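Local coordinates for dehydroascorbate reductase (Chlamydomonas reinhardtii, PDB 5XFT), which probably reduces L-dehydroascorbate to L-ascorbate, oxidising two molecules of glutathione to glutathione disulfide, as a member of the DHAR family of the glutathione S-transferase superfamily, at residues P61-G66 with P70-S75; S93-E98 with D133-Q138; P105-I110 with A209-H214. All blocks are in the same frame, centred on the assembly; numbering follows the deposited sequence.

Contact 1. Residues P61-G66 with P70-S75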
loop_
_atom_site.group_PDB
_atom_site.type_symbol
_atom_site.label_atom_id
_atom_site.label_comp_id
_atom_site.label_asym_id
_atom_site.label_seq_id
_atom_site.Cartn_x
_atom_site.Cartn_y
_atom_site.Cartn_z
ATOM N N PRO A 61 0.278 -10.168 -2.469
ATOM C CA PRO A 61 1.146 -10.859 -1.507
ATOM C C PRO A 61 0.677 -12.250 -1.134
ATOM O O PRO A 61 -0.527 -12.545 -1.149
ATOM C CB PRO A 61 1.062 -9.974 -0.262
ATOM C CG PRO A 61 -0.215 -9.253 -0.399
ATOM C CD PRO A 61 -0.389 -8.999 -1.858
ATOM N N VAL A 62 1.633 -13.098 -0.780
ATOM C CA VAL A 62 1.344 -14.358 -0.112
ATOM C C VAL A 62 2.291 -14.440 1.073
ATOM O O VAL A 62 3.423 -13.961 0.987
ATOM C CB VAL A 62 1.512 -15.570 -1.063
ATOM C CG1 VAL A 62 1.175 -16.868 -0.359
ATOM C CG2 VAL A 62 0.636 -15.419 -2.308
ATOM N N ILE A 63 1.826 -14.983 2.198
ATOM C CA ILE A 63 2.730 -15.234 3.311
ATOM C C ILE A 63 2.780 -16.729 3.587
ATOM O O ILE A 63 1.932 -17.507 3.145
ATOM C CB ILE A 63 2.369 -14.470 4.601
ATOM C CG1 ILE A 63 1.126 -15.062 5.263
ATOM C CG2 ILE A 63 2.250 -12.968 4.360
ATOM C CD1 ILE A 63 1.185 -14.949 6.768
ATOM N N LYS A 64 3.808 -17.118 4.334
ATOM C CA LYS A 64 4.046 -18.517 4.678
ATOM C C LYS A 64 4.809 -18.495 5.999
ATOM O O LYS A 64 6.009 -18.203 6.020
ATOM C CB LYS A 64 4.823 -19.227 3.578
ATOM C CG LYS A 64 5.009 -20.719 3.780
ATOM C CD LYS A 64 3.712 -21.460 3.579
ATOM C CE LYS A 64 3.957 -22.880 3.097
ATOM N NZ LYS A 64 4.700 -23.686 4.090
ATOM N N GLU A 65 4.107 -18.783 7.090
ATOM C CA GLU A 65 4.689 -18.611 8.414
ATOM C C GLU A 65 5.648 -19.725 8.801
ATOM O O GLU A 65 6.293 -19.627 9.848
ATOM C CB GLU A 65 3.578 -18.496 9.457
ATOM C CG GLU A 65 2.524 -17.472 9.087
ATOM C CD GLU A 65 1.619 -17.124 10.244
ATOM O OE1 GLU A 65 1.967 -16.207 11.017
ATOM O OE2 GLU A 65 0.563 -17.773 10.386
ATOM N N GLY A 66 5.766 -20.769 7.993
ATOM C CA GLY A 66 6.652 -21.861 8.308
ATOM C C GLY A 66 6.333 -23.101 7.507
ATOM O O GLY A 66 5.382 -23.140 6.723
ATOM N N PRO A 70 0.125 -23.268 5.854
ATOM C CA PRO A 70 -0.245 -23.164 4.446
ATOM C C PRO A 70 0.124 -21.793 3.900
ATOM O O PRO A 70 0.381 -20.846 4.645
ATOM C CB PRO A 70 -1.769 -23.343 4.479
ATOM C CG PRO A 70 -2.158 -22.676 5.761
ATOM C CD PRO A 70 -1.016 -22.947 6.738
ATOM N N TYR A 71 0.138 -21.702 2.577
ATOM C CA TYR A 71 0.221 -20.397 1.934
ATOM C C TYR A 71 -1.074 -19.628 2.178
ATOM O O TYR A 71 -2.170 -20.190 2.086
ATOM C CB TYR A 71 0.468 -20.551 0.436
ATOM C CG TYR A 71 1.819 -21.112 0.073
ATOM C CD1 TYR A 71 2.973 -20.349 0.210
ATOM C CD2 TYR A 71 1.943 -22.401 -0.437
ATOM C CE1 TYR A 71 4.221 -20.857 -0.138
ATOM C CE2 TYR A 71 3.185 -22.916 -0.790
ATOM C CZ TYR A 71 4.320 -22.140 -0.636
ATOM O OH TYR A 71 5.553 -22.656 -0.980
ATOM N N MET A 72 -0.950 -18.344 2.484
ATOM C CA MET A 72 -2.108 -17.497 2.774
ATOM C C MET A 72 -2.091 -16.242 1.916
ATOM O O MET A 72 -1.262 -15.345 2.155
ATOM C CB MET A 72 -2.130 -17.112 4.249
ATOM C CG MET A 72 -3.263 -16.179 4.609
ATOM S SD MET A 72 -3.417 -16.024 6.385
ATOM C CE MET A 72 -2.163 -14.823 6.744
ATOM N N PRO A 73 -2.974 -16.126 0.918
ATOM C CA PRO A 73 -2.979 -14.929 0.069
ATOM C C PRO A 73 -3.951 -13.873 0.563
ATOM O O PRO A 73 -4.543 -14.035 1.634
ATOM C CB PRO A 73 -3.403 -15.482 -1.296
ATOM C CG PRO A 73 -4.265 -16.652 -0.968
ATOM C CD PRO A 73 -3.824 -17.198 0.373
ATOM N N ASP A 74 -4.116 -12.800 -0.223
ATOM C CA ASP A 74 -5.024 -11.686 0.054
ATOM C C ASP A 74 -4.499 -10.819 1.194
ATOM O O ASP A 74 -4.464 -11.254 2.351
ATOM C CB ASP A 74 -6.440 -12.196 0.366
ATOM C CG ASP A 74 -7.493 -11.100 0.302
ATOM O OD1 ASP A 74 -8.684 -11.445 0.144
ATOM O OD2 ASP A 74 -7.141 -9.906 0.400
ATOM N N SER A 75 -4.111 -9.578 0.883
ATOM C CA SER A 75 -3.569 -8.695 1.915
ATOM C C SER A 75 -4.569 -8.443 3.037
ATOM O O SER A 75 -4.164 -8.193 4.178
ATOM C CB SER A 75 -3.118 -7.364 1.301
ATOM O OG SER A 75 -4.216 -6.558 0.916
HETATM O O HOH W 1 -2.746 -12.254 -2.629
HETATM O O HOH W 2 1.191 -19.078 6.483
#
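Ile63 and Met72 form the hydrogen-bonded pair of an antiparallel beta hairpin at one side of the thioredoxin-like sheet of the N-terminal domain. Two backbone bonds join them: Ile63 N to Met72 O, with an N-H...O angle of 167°, and Met72 N to Ile63 O at 3.1 Å. At the ends of the hairpin water takes over, one molecule linking Pro61 O to Asp74 N and another Pro70 O to Glu65 N. The cis peptide bond before Pro61 is a hallmark of the thioredoxin fold, in which the cis-proline faces the start of the first helix; here Pro61 touches Cys24.

Ile63 and Met72 run alongside each other on one face, where both touch Ile78 of helix 75-85, a place suited to their apolar chains; Met72 is extended as far as SD, then bends at chi3 (82°), which lays CE against Ile63 CD1. On the other face Val62 CG1 meets Tyr71 CB at 3.8 Å, and Val62 also reaches helix 50-56.

Lys64 suits its place because its chain is apolar as far as its charged amino group. NZ donates to Gly66 O at 2.8 Å and also bonds Ala69 O, tying the turn together. With an alanine here, both carbonyls would probably lose this donor and Tyr71 the cover over one face. That cover is Lys64 CE, in CH-pi contact 3.7 Å from the Tyr71 ring centroid.

Contact 2. Residues S93-E98 with D133-Q138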
loop_
_atom_site.group_PDB
_atom_site.type_symbol
_atom_site.label_atom_id
_atom_site.label_comp_id
_atom_site.label_asym_id
_atom_site.label_seq_id
_atom_site.Cartn_x
_atom_site.Cartn_y
_atom_site.Cartn_z
ATOM N N SER A 93 -8.179 0.442 14.010
ATOM C CA SER A 93 -8.425 1.773 13.480
ATOM C C SER A 93 -9.841 2.227 13.795
ATOM O O SER A 93 -10.794 1.451 13.673
ATOM C CB SER A 93 -8.208 1.790 11.962
ATOM O OG SER A 93 -8.045 3.109 11.478
ATOM N N SER A 94 -9.975 3.494 14.181
ATOM C CA SER A 94 -11.282 4.116 14.327
ATOM C C SER A 94 -11.788 4.725 13.027
ATOM O O SER A 94 -12.954 5.127 12.967
ATOM C CB SER A 94 -11.241 5.202 15.407
ATOM O OG SER A 94 -10.489 4.784 16.535
ATOM N N VAL A 95 -10.953 4.788 11.996
ATOM C CA VAL A 95 -11.316 5.464 10.743
ATOM C C VAL A 95 -12.490 4.747 10.089
ATOM O O VAL A 95 -12.463 3.509 9.954
ATOM C CB VAL A 95 -10.117 5.513 9.801
ATOM C CG1 VAL A 95 -10.474 6.323 8.553
ATOM C CG2 VAL A 95 -8.918 6.105 10.507
ATOM N N PRO A 96 -13.531 5.466 9.660
ATOM C CA PRO A 96 -14.638 4.825 8.938
ATOM C C PRO A 96 -14.170 4.164 7.648
ATOM O O PRO A 96 -13.227 4.613 6.989
ATOM C CB PRO A 96 -15.595 5.985 8.643
ATOM C CG PRO A 96 -15.275 7.015 9.663
ATOM C CD PRO A 96 -13.808 6.884 9.958
ATOM N N ALA A 97 -14.873 3.089 7.278
ATOM C CA ALA A 97 -14.477 2.291 6.121
ATOM C C ALA A 97 -14.570 3.084 4.823
ATOM O O ALA A 97 -13.725 2.925 3.934
ATOM C CB ALA A 97 -15.339 1.032 6.035
ATOM N N GLU A 98 -15.584 3.945 4.693
ATOM C CA GLU A 98 -15.860 4.592 3.413
ATOM C C GLU A 98 -14.735 5.514 2.960
ATOM O O GLU A 98 -14.691 5.885 1.781
ATOM C CB GLU A 98 -17.165 5.385 3.496
ATOM C CG GLU A 98 -17.054 6.636 4.350
ATOM C CD GLU A 98 -18.333 7.451 4.382
ATOM O OE1 GLU A 98 -18.275 8.659 4.063
ATOM O OE2 GLU A 98 -19.391 6.886 4.731
ATOM N N ASP A 133 -8.153 14.138 3.893
ATOM C CA ASP A 133 -7.537 15.369 4.376
ATOM C C ASP A 133 -8.292 15.928 5.580
ATOM O O ASP A 133 -7.690 16.258 6.612
ATOM C CB ASP A 133 -7.486 16.375 3.226
ATOM C CG ASP A 133 -7.044 17.745 3.659
ATOM O OD1 ASP A 133 -5.853 17.915 3.991
ATOM O OD2 ASP A 133 -7.899 18.654 3.660
ATOM N N ASP A 134 -9.619 16.026 5.467
ATOM C CA ASP A 134 -10.440 16.483 6.583
ATOM C C ASP A 134 -10.252 15.592 7.799
ATOM O O ASP A 134 -10.073 16.086 8.918
ATOM C CB ASP A 134 -11.916 16.515 6.179
ATOM C CG ASP A 134 -12.202 17.537 5.100
ATOM O OD1 ASP A 134 -11.325 18.395 4.854
ATOM O OD2 ASP A 134 -13.305 17.488 4.511
ATOM N N TYR A 135 -10.287 14.269 7.596
ATOM C CA TYR A 135 -10.127 13.359 8.722
ATOM C C TYR A 135 -8.805 13.606 9.439
ATOM O O TYR A 135 -8.774 13.783 10.662
ATOM C CB TYR A 135 -10.225 11.903 8.261
ATOM C CG TYR A 135 -10.348 10.939 9.423
ATOM C CD1 TYR A 135 -9.220 10.479 10.096
ATOM C CD2 TYR A 135 -11.591 10.504 9.860
ATOM C CE1 TYR A 135 -9.328 9.609 11.166
ATOM C CE2 TYR A 135 -11.707 9.628 10.927
ATOM C CZ TYR A 135 -10.572 9.185 11.577
ATOM O OH TYR A 135 -10.675 8.316 12.639
ATOM N N LEU A 136 -7.702 13.639 8.689
ATOM C CA LEU A 136 -6.406 13.866 9.319
ATOM C C LEU A 136 -6.351 15.220 10.022
ATOM O O LEU A 136 -5.637 15.370 11.020
ATOM C CB LEU A 136 -5.289 13.751 8.282
ATOM C CG LEU A 136 -5.031 12.348 7.730
ATOM C CD1 LEU A 136 -3.900 12.366 6.708
ATOM C CD2 LEU A 136 -4.712 11.378 8.855
ATOM N N ARG A 137 -7.101 16.210 9.528
ATOM C CA ARG A 137 -7.107 17.511 10.190
ATOM C C ARG A 137 -7.858 17.461 11.516
ATOM O O ARG A 137 -7.373 17.976 12.528
ATOM C CB ARG A 137 -7.713 18.581 9.276
ATOM C CG ARG A 137 -7.575 20.000 9.829
ATOM C CD ARG A 137 -8.030 21.062 8.837
ATOM N NE ARG A 137 -7.240 21.044 7.609
ATOM C CZ ARG A 137 -7.682 20.586 6.443
ATOM N NH1 ARG A 137 -8.924 20.122 6.336
ATOM N NH2 ARG A 137 -6.886 20.599 5.381
ATOM N N GLN A 138 -9.044 16.849 11.532
ATOM C CA GLN A 138 -9.819 16.798 12.768
ATOM C C GLN A 138 -9.149 15.962 13.850
ATOM O O GLN A 138 -9.514 16.090 15.023
ATOM C CB GLN A 138 -11.219 16.252 12.504
ATOM C CG GLN A 138 -12.143 17.259 11.876
ATOM C CD GLN A 138 -13.585 16.980 12.197
ATOM O OE1 GLN A 138 -14.088 15.884 11.951
ATOM N NE2 GLN A 138 -14.264 17.971 12.765
#
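Tyr135, near the end of helix 118-138 in the all-helical C-terminal domain of the glutathione S-transferase fold, reaches across to Val95 and Pro96 in the loop between helices 75-85 and 103-112. Its CB points toward that loop, and CG stands anti to the backbone N (chi1 -168°), which carries the ring outward from the helix. Farther out, the two CE corners of the ring find different neighbours: CE1 meets Val95 CG2 at 3.6 Å, while CE2 meets Pro96 CD at the same 3.6 Å. CZ, between them, lies 3.7 Å from Val95 CG2.

A branched valine suits this place because both methyls lie on the same side of the ring, CG1 over its centre in a CH-pi contact and CG2 over the outer rim, by CE1 and the hydroxyl. Proline offers a compact CD and has no N-H that would need a partner. The long, flat tyrosine spans the gap between loop and helix, where the CA atoms of Val95 and Tyr135 are still 8.2 Å apart. Ile99 and the stacked His139 add to its surroundings. At the tip the hydroxyl meets carbon: Tyr135 OH lies 3.5 Å from both CA and CG2 of Val95.

Contact 3. Residues P105-I110 with A209-H214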
loop_
_atom_site.group_PDB
_atom_site.type_symbol
_atom_site.label_atom_id
_atom_site.label_comp_id
_atom_site.label_asym_id
_atom_site.label_seq_id
_atom_site.Cartn_x
_atom_site.Cartn_y
_atom_site.Cartn_z
ATOM N N PRO A 105 -9.265 3.090 -7.035
ATOM C CA PRO A 105 -10.033 2.904 -8.279
ATOM C C PRO A 105 -10.193 4.167 -9.106
ATOM O O PRO A 105 -10.110 4.099 -10.338
ATOM C CB PRO A 105 -11.386 2.383 -7.776
ATOM C CG PRO A 105 -11.070 1.716 -6.488
ATOM C CD PRO A 105 -9.991 2.557 -5.868
ATOM N N ASN A 106 -10.453 5.315 -8.473
ATOM C CA ASN A 106 -10.600 6.560 -9.224
ATOM C C ASN A 106 -9.281 6.955 -9.866
ATOM O O ASN A 106 -9.238 7.358 -11.032
ATOM C CB ASN A 106 -11.088 7.686 -8.306
ATOM C CG ASN A 106 -12.499 7.463 -7.796
ATOM O OD1 ASN A 106 -13.322 6.834 -8.459
ATOM N ND2 ASN A 106 -12.781 7.973 -6.606
ATOM N N PHE A 107 -8.193 6.861 -9.097
ATOM C CA PHE A 107 -6.869 7.189 -9.611
ATOM C C PHE A 107 -6.483 6.284 -10.775
ATOM O O PHE A 107 -5.878 6.739 -11.760
ATOM C CB PHE A 107 -5.868 7.108 -8.456
ATOM C CG PHE A 107 -4.515 6.648 -8.854
ATOM C CD1 PHE A 107 -3.722 7.427 -9.682
ATOM C CD2 PHE A 107 -4.017 5.452 -8.365
ATOM C CE1 PHE A 107 -2.473 7.011 -10.040
ATOM C CE2 PHE A 107 -2.766 5.028 -8.709
ATOM C CZ PHE A 107 -1.987 5.806 -9.549
ATOM N N ARG A 108 -6.844 5.010 -10.692
ATOM C CA ARG A 108 -6.595 4.107 -11.802
ATOM C C ARG A 108 -7.467 4.453 -13.001
ATOM O O ARG A 108 -6.975 4.493 -14.132
ATOM C CB ARG A 108 -6.823 2.661 -11.368
ATOM C CG ARG A 108 -6.721 1.671 -12.512
ATOM C CD ARG A 108 -7.035 0.274 -12.052
ATOM N NE ARG A 108 -8.390 0.183 -11.532
ATOM C CZ ARG A 108 -8.879 -0.881 -10.908
ATOM N NH1 ARG A 108 -8.118 -1.951 -10.714
ATOM N NH2 ARG A 108 -10.129 -0.865 -10.469
ATOM N N ALA A 109 -8.759 4.711 -12.780
ATOM C CA ALA A 109 -9.631 5.073 -13.892
ATOM C C ALA A 109 -9.152 6.344 -14.574
ATOM O O ALA A 109 -9.408 6.550 -15.766
ATOM C CB ALA A 109 -11.071 5.237 -13.404
ATOM N N ILE A 110 -8.465 7.209 -13.828
ATOM C CA ILE A 110 -7.850 8.386 -14.423
ATOM C C ILE A 110 -6.666 7.979 -15.290
ATOM O O ILE A 110 -6.518 8.449 -16.424
ATOM C CB ILE A 110 -7.433 9.378 -13.324
ATOM C CG1 ILE A 110 -8.669 9.991 -12.661
ATOM C CG2 ILE A 110 -6.496 10.453 -13.887
ATOM C CD1 ILE A 110 -8.355 10.749 -11.412
ATOM N N ALA A 209 7.447 2.552 -13.691
ATOM C CA ALA A 209 7.625 1.362 -14.514
ATOM C C ALA A 209 6.460 0.399 -14.347
ATOM O O ALA A 209 6.013 -0.218 -15.321
ATOM C CB ALA A 209 8.944 0.674 -14.162
ATOM N N GLY A 210 5.962 0.248 -13.118
ATOM C CA GLY A 210 4.798 -0.592 -12.910
ATOM C C GLY A 210 3.615 -0.142 -13.742
ATOM O O GLY A 210 2.938 -0.960 -14.368
ATOM N N TRP A 211 3.369 1.168 -13.786
ATOM C CA TRP A 211 2.190 1.661 -14.489
ATOM C C TRP A 211 2.404 1.783 -15.997
ATOM O O TRP A 211 1.445 1.625 -16.763
ATOM C CB TRP A 211 1.763 2.997 -13.890
ATOM C CG TRP A 211 1.037 2.809 -12.606
ATOM C CD1 TRP A 211 1.529 2.972 -11.339
ATOM C CD2 TRP A 211 -0.317 2.378 -12.460
ATOM N NE1 TRP A 211 0.548 2.689 -10.410
ATOM C CE2 TRP A 211 -0.593 2.317 -11.075
ATOM C CE3 TRP A 211 -1.329 2.044 -13.367
ATOM C CZ2 TRP A 211 -1.839 1.936 -10.580
ATOM C CZ3 TRP A 211 -2.566 1.672 -12.875
ATOM C CH2 TRP A 211 -2.811 1.621 -11.492
ATOM N N GLU A 212 3.637 2.052 -16.440
ATOM C CA GLU A 212 3.960 2.030 -17.865
ATOM C C GLU A 212 3.595 0.697 -18.498
ATOM O O GLU A 212 3.235 0.650 -19.680
ATOM C CB GLU A 212 5.447 2.319 -18.073
ATOM C CG GLU A 212 5.764 3.780 -18.321
ATOM C CD GLU A 212 7.241 4.094 -18.174
ATOM O OE1 GLU A 212 7.635 5.231 -18.511
ATOM O OE2 GLU A 212 8.003 3.214 -17.714
ATOM N N ARG A 213 3.674 -0.391 -17.725
ATOM C CA ARG A 213 3.207 -1.704 -18.159
ATOM C C ARG A 213 1.753 -1.687 -18.622
ATOM O O ARG A 213 1.309 -2.663 -19.230
ATOM C CB ARG A 213 3.396 -2.718 -17.014
ATOM C CG ARG A 213 3.442 -4.197 -17.397
ATOM C CD ARG A 213 3.641 -5.071 -16.145
ATOM N NE ARG A 213 3.369 -6.479 -16.419
ATOM C CZ ARG A 213 2.572 -7.243 -15.671
ATOM N NH1 ARG A 213 1.978 -6.737 -14.597
ATOM N NH2 ARG A 213 2.361 -8.515 -15.981
ATOM N N HIS A 214 1.005 -0.604 -18.366
ATOM C CA HIS A 214 -0.379 -0.490 -18.817
ATOM C C HIS A 214 -0.721 0.843 -19.469
ATOM O O HIS A 214 -1.861 1.013 -19.916
ATOM C CB HIS A 214 -1.342 -0.741 -17.648
ATOM C CG HIS A 214 -1.065 -2.015 -16.919
ATOM N ND1 HIS A 214 -1.196 -3.252 -17.511
ATOM C CD2 HIS A 214 -0.627 -2.245 -15.658
ATOM C CE1 HIS A 214 -0.867 -4.191 -16.641
ATOM N NE2 HIS A 214 -0.517 -3.606 -15.508
#
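An aromatic contact between Phe107 and Trp211 joins helix 103-112 to helix 204-212, the last helix of the chain, inside the helical domain of this glutathione S-transferase fold. The pair is an offset edge-to-face stack: the edge of Phe107 is turned to the face of the Trp211 six-membered ring, with planes at 71° and centroids 5.3 Å apart. Phe107 CE2 makes the closest approach, 3.7 Å from Trp211 CZ2, while Phe107 CZ stands over the indole, displaced from its centre.

Large flat side chains suit these positions, since the backbones stay well apart, 9.5 Å between the CA atoms of Arg108 and Trp211. Trp211 spans most of that gap: its CB points toward helix 103-112, and CG, anti to the carbonyl carbon (chi1 -78°), swings the indole across to Phe107 and Arg108. Although the ring is buried, its polar atom is satisfied, NE1 being hydrogen-bonded to His164 ND1 of helix 153-173. That helix also packs on Phe107 through Ala168 and Leu169.

Arginine fits the exposed side because its inner methylenes can pack against a ring edge while its guanidinium turns off from the tryptophan. Here Arg108 CG lies at the edge of the indole, near its plane, 4.0 Å from Trp211 CH2.

How the contacts relate
The three contacts sample both halves of the glutathione S-transferase fold. Contact 1 comes first along the chain and closes within the thioredoxin-like N-terminal domain before the others open. Contacts 2 and 3 lie in the helical part and cross in sequence: 93-98, 105-110, 133-138, then 209-214. They involve successive helices, 103-112 and 118-138, with contact 3 bringing the last helix back to the first of these. The centres are 25 to 29 Å apart, and none of the contacts touch; contacts 2 and 3 come nearest, about 9 Å between closest atoms. Contact 1 thus joins neighbouring strands of one domain, whereas contacts 2 and 3 join chain-distant segments of the other.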